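PDB 2DC0: probable amidase from Thermus thermophilus, which is a probable amidase, a member of the amidase sequence family whose chain folds around a large mixed beta sheet flanked by helices. Local coordinates for residues 118-130 / 305-317. Numbering follows the deposited sequence.
Sequences HEIALGITGENPW and PEGFSPQVREALL
At the N-cap of helix 310-321, Ser-309 is held by the carboxylate of Glu-119 from loop 118-130, while its OG accepts a weak capping bond from Val-312 N. With CG trans to the main-chain nitrogen (chi1 180°) and the chain extended beyond it, Glu-119 carries its carboxylate to the start of the helix. Its OE1 accepts twice, from Ser-309 OG at 2.5 Å, nearly along the C-O axis, and from Ser-309 N at 2.8 Å on the syn side, 21° out of the carboxylate plane. The helix end probably stabilises the negative charge of this buried group. Its OE2 takes Trp-130 NE1 (2.8 Å) from above the carboxylate plane, and also bonds Thr-87. In the first turn of the helix, Gln-311 NE2 gives His-118 NE2 a straight bond of 2.8 Å in the ring plane, while Gly-126 N donates to ND1, so both ring nitrogens are held; a water joins Gln-311 OE1 to Thr-125 OG1. Beyond the polar bonds, Ile-120 CD1 packs on Val-312 CG1 (3.5 Å) and meets Leu-316 CD1 tip to tip, and Leu-122 CD2 rests on Ala-315 CB (3.7 Å). The contact thus joins the loop between strand 110-115 and helix 149-157 to helix 310-321, with helix 298-303 packed against Phe-308 and Leu-316.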
ATOM      1  N   HIS A 118      23.173   6.490 -13.607  1.00 18.10           N
ATOM      2  CA  HIS A 118      23.266   7.749 -12.894  1.00 17.91           C
ATOM      3  C   HIS A 118      23.848   7.354 -11.544  1.00 17.90           C
ATOM      4  O   HIS A 118      23.472   6.317 -10.991  1.00 16.70           O
ATOM      5  CB  HIS A 118      21.878   8.372 -12.716  1.00 15.61           C
ATOM      6  CG  HIS A 118      21.918   9.805 -12.290  1.00 18.97           C
ATOM      7  ND1 HIS A 118      21.745  10.847 -13.174  1.00 18.13           N
ATOM      8  CD2 HIS A 118      22.182  10.369 -11.088  1.00 18.29           C
ATOM      9  CE1 HIS A 118      21.901  11.993 -12.535  1.00 19.47           C
ATOM     10  NE2 HIS A 118      22.166  11.730 -11.268  1.00 20.81           N
ATOM     11  N   GLU A 119      24.758   8.173 -11.021  1.00 16.87           N
ATOM     12  CA  GLU A 119      25.416   7.879  -9.752  1.00 17.35           C
ATOM     13  C   GLU A 119      24.493   7.381  -8.640  1.00 18.03           C
ATOM     14  O   GLU A 119      23.542   8.063  -8.252  1.00 17.58           O
ATOM     15  CB  GLU A 119      26.214   9.095  -9.277  1.00 17.70           C
ATOM     16  CG  GLU A 119      26.930   8.868  -7.950  1.00 19.63           C
ATOM     17  CD  GLU A 119      27.998   9.917  -7.675  1.00 20.45           C
ATOM     18  OE1 GLU A 119      27.764  11.096  -8.003  1.00 20.05           O
ATOM     19  OE2 GLU A 119      29.055   9.558  -7.121  1.00 20.15           O
ATOM     20  N   ILE A 120      24.837   6.194  -8.135  1.00 17.97           N
ATOM     21  CA  ILE A 120      24.122   5.445  -7.102  1.00 18.84           C
ATOM     22  C   ILE A 120      22.620   5.402  -7.318  1.00 18.97           C
ATOM     23  O   ILE A 120      21.854   5.212  -6.370  1.00 20.17           O
ATOM     24  CB  ILE A 120      24.407   5.940  -5.652  1.00 18.54           C
ATOM     25  CG1 ILE A 120      23.962   7.392  -5.473  1.00 17.81           C
ATOM     26  CG2 ILE A 120      25.881   5.745  -5.317  1.00 18.62           C
ATOM     27  CD1 ILE A 120      23.884   7.867  -4.024  1.00 23.38           C
ATOM     28  N   ALA A 121      22.215   5.569  -8.575  1.00 16.53           N
ATOM     29  CA  ALA A 121      20.808   5.538  -8.987  1.00 18.02           C
ATOM     30  C   ALA A 121      20.004   6.711  -8.442  1.00 18.60           C
ATOM     31  O   ALA A 121      18.778   6.704  -8.491  1.00 19.50           O
ATOM     32  CB  ALA A 121      20.164   4.231  -8.561  1.00 17.81           C
ATOM     33  N   LEU A 122      20.690   7.726  -7.931  1.00 18.38           N
ATOM     34  CA  LEU A 122      19.998   8.880  -7.380  1.00 20.19           C
ATOM     35  C   LEU A 122      19.950  10.019  -8.389  1.00 20.29           C
ATOM     36  O   LEU A 122      20.631  11.035  -8.238  1.00 20.87           O
ATOM     37  CB  LEU A 122      20.686   9.334  -6.093  1.00 20.72           C
ATOM     38  CG  LEU A 122      19.999  10.428  -5.276  1.00 21.71           C
ATOM     39  CD1 LEU A 122      18.536  10.063  -5.031  1.00 20.50           C
ATOM     40  CD2 LEU A 122      20.736  10.589  -3.956  1.00 20.01           C
ATOM     41  N   GLY A 123      19.132   9.843  -9.423  1.00 21.44           N
ATOM     42  CA  GLY A 123      19.014  10.859 -10.453  1.00 19.75           C
ATOM     43  C   GLY A 123      18.432  10.271 -11.719  1.00 19.97           C
ATOM     44  O   GLY A 123      18.510   9.061 -11.937  1.00 18.13           O
ATOM     45  N   ILE A 124      17.851  11.123 -12.561  1.00 18.81           N
ATOM     46  CA  ILE A 124      17.247  10.655 -13.799  1.00 19.15           C
ATOM     47  C   ILE A 124      17.783  11.310 -15.074  1.00 18.52           C
ATOM     48  O   ILE A 124      17.199  11.133 -16.139  1.00 17.09           O
ATOM     49  CB  ILE A 124      15.722  10.869 -13.776  1.00 20.94           C
ATOM     50  CG1 ILE A 124      15.421  12.371 -13.702  1.00 21.91           C
ATOM     51  CG2 ILE A 124      15.105  10.120 -12.598  1.00 19.59           C
ATOM     52  CD1 ILE A 124      15.976  13.291 -14.824  1.00 23.38           C
ATOM     53  N   THR A 125      18.886  12.050 -14.983  1.00 17.66           N
ATOM     54  CA  THR A 125      19.433  12.706 -16.173  1.00 18.39           C
ATOM     55  C   THR A 125      20.356  11.788 -16.966  1.00 18.31           C
ATOM     56  O   THR A 125      20.378  11.828 -18.198  1.00 17.11           O
ATOM     57  CB  THR A 125      20.242  13.989 -15.832  1.00 18.67           C
ATOM     58  OG1 THR A 125      21.432  13.633 -15.120  1.00 19.03           O
ATOM     59  CG2 THR A 125      19.410  14.943 -14.985  1.00 21.18           C
ATOM     60  N   GLY A 126      21.119  10.962 -16.263  1.00 17.56           N
ATOM     61  CA  GLY A 126      22.046  10.083 -16.946  1.00 19.03           C
ATOM     62  C   GLY A 126      23.384  10.781 -17.099  1.00 19.82           C
ATOM     63  O   GLY A 126      24.330  10.237 -17.676  1.00 20.25           O
ATOM     64  N   GLU A 127      23.458  12.011 -16.597  1.00 18.82           N
ATOM     65  CA  GLU A 127      24.700  12.771 -16.648  1.00 21.20           C
ATOM     66  C   GLU A 127      25.488  12.351 -15.412  1.00 22.03           C
ATOM     67  O   GLU A 127      24.955  12.325 -14.303  1.00 24.69           O
ATOM     68  CB  GLU A 127      24.406  14.271 -16.648  1.00 23.07           C
ATOM     69  CG  GLU A 127      23.846  14.754 -17.978  1.00 24.46           C
ATOM     70  CD  GLU A 127      23.350  16.182 -17.924  1.00 28.08           C
ATOM     71  OE1 GLU A 127      23.982  17.006 -17.230  1.00 33.98           O
ATOM     72  OE2 GLU A 127      22.332  16.489 -18.584  1.00 26.22           O
ATOM     73  N   ASN A 128      26.751  12.010 -15.620  1.00 21.70           N
ATOM     74  CA  ASN A 128      27.612  11.515 -14.556  1.00 21.14           C
ATOM     75  C   ASN A 128      29.027  12.050 -14.793  1.00 21.48           C
ATOM     76  O   ASN A 128      29.654  11.740 -15.803  1.00 20.79           O
ATOM     77  CB  ASN A 128      27.592   9.980 -14.615  1.00 20.76           C
ATOM     78  CG  ASN A 128      28.298   9.324 -13.447  1.00 19.80           C
ATOM     79  OD1 ASN A 128      29.415   9.692 -13.094  1.00 20.94           O
ATOM     80  ND2 ASN A 128      27.654   8.318 -12.860  1.00 18.94           N
ATOM     81  N   PRO A 129      29.544  12.871 -13.864  1.00 22.83           N
ATOM     82  CA  PRO A 129      30.888  13.452 -13.977  1.00 23.01           C
ATOM     83  C   PRO A 129      32.019  12.443 -13.797  1.00 24.11           C
ATOM     84  O   PRO A 129      33.144  12.686 -14.230  1.00 24.10           O
ATOM     85  CB  PRO A 129      30.891  14.519 -12.888  1.00 23.75           C
ATOM     86  CG  PRO A 129      30.044  13.881 -11.821  1.00 25.60           C
ATOM     87  CD  PRO A 129      28.884  13.313 -12.622  1.00 22.13           C
ATOM     88  N   TRP A 130      31.724  11.314 -13.161  1.00 23.37           N
ATOM     89  CA  TRP A 130      32.736  10.284 -12.936  1.00 23.03           C
ATOM     90  C   TRP A 130      32.987   9.420 -14.168  1.00 23.56           C
ATOM     91  O   TRP A 130      34.127   9.200 -14.568  1.00 23.72           O
ATOM     92  CB  TRP A 130      32.312   9.372 -11.780  1.00 24.10           C
ATOM     93  CG  TRP A 130      32.149  10.053 -10.451  1.00 26.07           C
ATOM     94  CD1 TRP A 130      31.150   9.842  -9.544  1.00 24.50           C
ATOM     95  CD2 TRP A 130      33.015  11.040  -9.870  1.00 27.67           C
ATOM     96  NE1 TRP A 130      31.335  10.638  -8.436  1.00 26.23           N
ATOM     97  CE2 TRP A 130      32.473  11.384  -8.608  1.00 27.87           C
ATOM     98  CE3 TRP A 130      34.196  11.668 -10.291  1.00 29.40           C
ATOM     99  CZ2 TRP A 130      33.068  12.330  -7.763  1.00 29.08           C
ATOM    100  CZ3 TRP A 130      34.792  12.612  -9.449  1.00 31.63           C
ATOM    101  CH2 TRP A 130      34.223  12.932  -8.198  1.00 30.17           C
ATOM    102  N   PRO A 305      32.963  11.959   1.327  1.00 34.92           N
ATOM    103  CA  PRO A 305      31.924  12.724   0.633  1.00 34.61           C
ATOM    104  C   PRO A 305      32.347  13.162  -0.764  1.00 34.66           C
ATOM    105  O   PRO A 305      31.503  13.372  -1.641  1.00 34.03           O
ATOM    106  CB  PRO A 305      31.690  13.907   1.566  1.00 34.08           C
ATOM    107  CG  PRO A 305      33.047  14.125   2.158  1.00 34.26           C
ATOM    108  CD  PRO A 305      33.486  12.713   2.479  1.00 34.69           C
ATOM    109  N   GLU A 306      33.655  13.293  -0.972  1.00 33.86           N
ATOM    110  CA  GLU A 306      34.176  13.716  -2.267  1.00 33.65           C
ATOM    111  C   GLU A 306      34.022  12.631  -3.329  1.00 32.25           C
ATOM    112  O   GLU A 306      34.264  12.871  -4.513  1.00 31.15           O
ATOM    113  CB  GLU A 306      35.651  14.115  -2.146  1.00 35.77           C
ATOM    114  CG  GLU A 306      36.619  12.981  -1.806  1.00 38.64           C
ATOM    115  CD  GLU A 306      36.460  12.459  -0.387  1.00 39.94           C
ATOM    116  OE1 GLU A 306      36.249  13.277   0.535  1.00 40.93           O
ATOM    117  OE2 GLU A 306      36.567  11.231  -0.190  1.00 43.99           O
ATOM    118  N   GLY A 307      33.621  11.438  -2.901  1.00 30.53           N
ATOM    119  CA  GLY A 307      33.433  10.347  -3.834  1.00 29.04           C
ATOM    120  C   GLY A 307      32.111  10.481  -4.566  1.00 28.29           C
ATOM    121  O   GLY A 307      31.879   9.800  -5.564  1.00 27.24           O
ATOM    122  N   PHE A 308      31.244  11.356  -4.059  1.00 26.78           N
ATOM    123  CA  PHE A 308      29.934  11.603  -4.657  1.00 26.83           C
ATOM    124  C   PHE A 308      29.979  12.912  -5.438  1.00 26.55           C
ATOM    125  O   PHE A 308      30.678  13.845  -5.048  1.00 28.06           O
ATOM    126  CB  PHE A 308      28.853  11.725  -3.572  1.00 25.20           C
ATOM    127  CG  PHE A 308      28.587  10.453  -2.813  1.00 24.10           C
ATOM    128  CD1 PHE A 308      27.974   9.369  -3.434  1.00 23.44           C
ATOM    129  CD2 PHE A 308      28.937  10.346  -1.468  1.00 23.84           C
ATOM    130  CE1 PHE A 308      27.712   8.197  -2.725  1.00 23.74           C
ATOM    131  CE2 PHE A 308      28.680   9.180  -0.751  1.00 23.12           C
ATOM    132  CZ  PHE A 308      28.066   8.102  -1.380  1.00 22.81           C
ATOM    133  N   SER A 309      29.233  12.982  -6.536  1.00 26.25           N
ATOM    134  CA  SER A 309      29.185  14.207  -7.337  1.00 26.31           C
ATOM    135  C   SER A 309      28.398  15.253  -6.545  1.00 26.19           C
ATOM    136  O   SER A 309      27.650  14.907  -5.627  1.00 25.61           O
ATOM    137  CB  SER A 309      28.484  13.939  -8.669  1.00 26.50           C
ATOM    138  OG  SER A 309      27.141  13.516  -8.457  1.00 27.78           O
ATOM    139  N   PRO A 310      28.563  16.545  -6.876  1.00 26.77           N
ATOM    140  CA  PRO A 310      27.839  17.603  -6.157  1.00 25.57           C
ATOM    141  C   PRO A 310      26.321  17.377  -6.094  1.00 24.54           C
ATOM    142  O   PRO A 310      25.725  17.452  -5.017  1.00 23.17           O
ATOM    143  CB  PRO A 310      28.210  18.862  -6.936  1.00 26.00           C
ATOM    144  CG  PRO A 310      29.619  18.564  -7.375  1.00 27.38           C
ATOM    145  CD  PRO A 310      29.527  17.119  -7.834  1.00 26.64           C
ATOM    146  N   GLN A 311      25.709  17.099  -7.245  1.00 22.00           N
ATOM    147  CA  GLN A 311      24.264  16.860  -7.339  1.00 23.32           C
ATOM    148  C   GLN A 311      23.832  15.748  -6.387  1.00 22.04           C
ATOM    149  O   GLN A 311      22.928  15.929  -5.573  1.00 20.10           O
ATOM    150  CB  GLN A 311      23.873  16.459  -8.771  1.00 26.73           C
ATOM    151  CG  GLN A 311      22.357  16.347  -9.019  1.00 31.60           C
ATOM    152  CD  GLN A 311      21.980  15.203  -9.973  1.00 37.13           C
ATOM    153  OE1 GLN A 311      21.078  15.342 -10.820  1.00 39.49           O
ATOM    154  NE2 GLN A 311      22.663  14.063  -9.830  1.00 34.05           N
ATOM    155  N   VAL A 312      24.480  14.593  -6.498  1.00 20.08           N
ATOM    156  CA  VAL A 312      24.145  13.466  -5.639  1.00 21.45           C
ATOM    157  C   VAL A 312      24.418  13.778  -4.173  1.00 20.97           C
ATOM    158  O   VAL A 312      23.614  13.450  -3.306  1.00 18.83           O
ATOM    159  CB  VAL A 312      24.932  12.202  -6.046  1.00 21.78           C
ATOM    160  CG1 VAL A 312      24.813  11.134  -4.962  1.00 20.70           C
ATOM    161  CG2 VAL A 312      24.383  11.659  -7.360  1.00 22.48           C
ATOM    162  N   ARG A 313      25.551  14.417  -3.901  1.00 21.43           N
ATOM    163  CA  ARG A 313      25.909  14.756  -2.533  1.00 23.61           C
ATOM    164  C   ARG A 313      24.856  15.671  -1.907  1.00 22.85           C
ATOM    165  O   ARG A 313      24.485  15.501  -0.745  1.00 21.90           O
ATOM    166  CB  ARG A 313      27.281  15.432  -2.501  1.00 26.11           C
ATOM    167  CG  ARG A 313      27.943  15.430  -1.133  1.00 31.11           C
ATOM    168  CD  ARG A 313      29.423  15.737  -1.274  1.00 34.47           C
ATOM    169  NE  ARG A 313      29.643  17.082  -1.788  1.00 37.87           N
ATOM    170  CZ  ARG A 313      30.618  17.410  -2.631  1.00 38.78           C
ATOM    171  NH1 ARG A 313      31.462  16.482  -3.061  1.00 40.69           N
ATOM    172  NH2 ARG A 313      30.753  18.669  -3.031  1.00 39.78           N
ATOM    173  N   GLU A 314      24.370  16.639  -2.676  1.00 22.18           N
ATOM    174  CA  GLU A 314      23.355  17.551  -2.166  1.00 22.47           C
ATOM    175  C   GLU A 314      22.068  16.800  -1.814  1.00 22.56           C
ATOM    176  O   GLU A 314      21.455  17.056  -0.770  1.00 22.46           O
ATOM    177  CB  GLU A 314      23.059  18.647  -3.195  1.00 25.14           C
ATOM    178  CG  GLU A 314      21.837  19.495  -2.864  1.00 31.21           C
ATOM    179  CD  GLU A 314      21.617  20.615  -3.864  1.00 34.61           C
ATOM    180  OE1 GLU A 314      21.830  20.381  -5.073  1.00 35.82           O
ATOM    181  OE2 GLU A 314      21.218  21.721  -3.441  1.00 38.77           O
ATOM    182  N   ALA A 315      21.660  15.872  -2.677  1.00 20.52           N
ATOM    183  CA  ALA A 315      20.447  15.093  -2.430  1.00 19.22           C
ATOM    184  C   ALA A 315      20.627  14.215  -1.194  1.00 18.94           C
ATOM    185  O   ALA A 315      19.726  14.107  -0.363  1.00 17.13           O
ATOM    186  CB  ALA A 315      20.111  14.229  -3.652  1.00 20.48           C
ATOM    187  N   LEU A 316      21.791  13.585  -1.075  1.00 18.93           N
ATOM    188  CA  LEU A 316      22.057  12.742   0.079  1.00 19.40           C
ATOM    189  C   LEU A 316      22.064  13.573   1.362  1.00 19.77           C
ATOM    190  O   LEU A 316      21.531  13.144   2.388  1.00 20.33           O
ATOM    191  CB  LEU A 316      23.391  12.003  -0.084  1.00 18.25           C
ATOM    192  CG  LEU A 316      23.387  10.842  -1.081  1.00 18.70           C
ATOM    193  CD1 LEU A 316      24.781  10.224  -1.158  1.00 19.00           C
ATOM    194  CD2 LEU A 316      22.366   9.784  -0.651  1.00 16.72           C
ATOM    195  N   LEU A 317      22.656  14.766   1.305  1.00 19.73           N
ATOM    196  CA  LEU A 317      22.706  15.643   2.478  1.00 19.97           C
ATOM    197  C   LEU A 317      21.298  16.080   2.870  1.00 18.42           C
ATOM    198  O   LEU A 317      20.981  16.212   4.055  1.00 15.96           O
ATOM    199  CB  LEU A 317      23.575  16.872   2.195  1.00 18.05           C
ATOM    200  CG  LEU A 317      25.075  16.567   2.099  1.00 20.16           C
ATOM    201  CD1 LEU A 317      25.828  17.796   1.622  1.00 19.99           C
ATOM    202  CD2 LEU A 317      25.581  16.110   3.462  1.00 18.61           C
TER
HETATM  203  O   HOH W   1      22.356  15.599 -13.573  1.00 21.78           O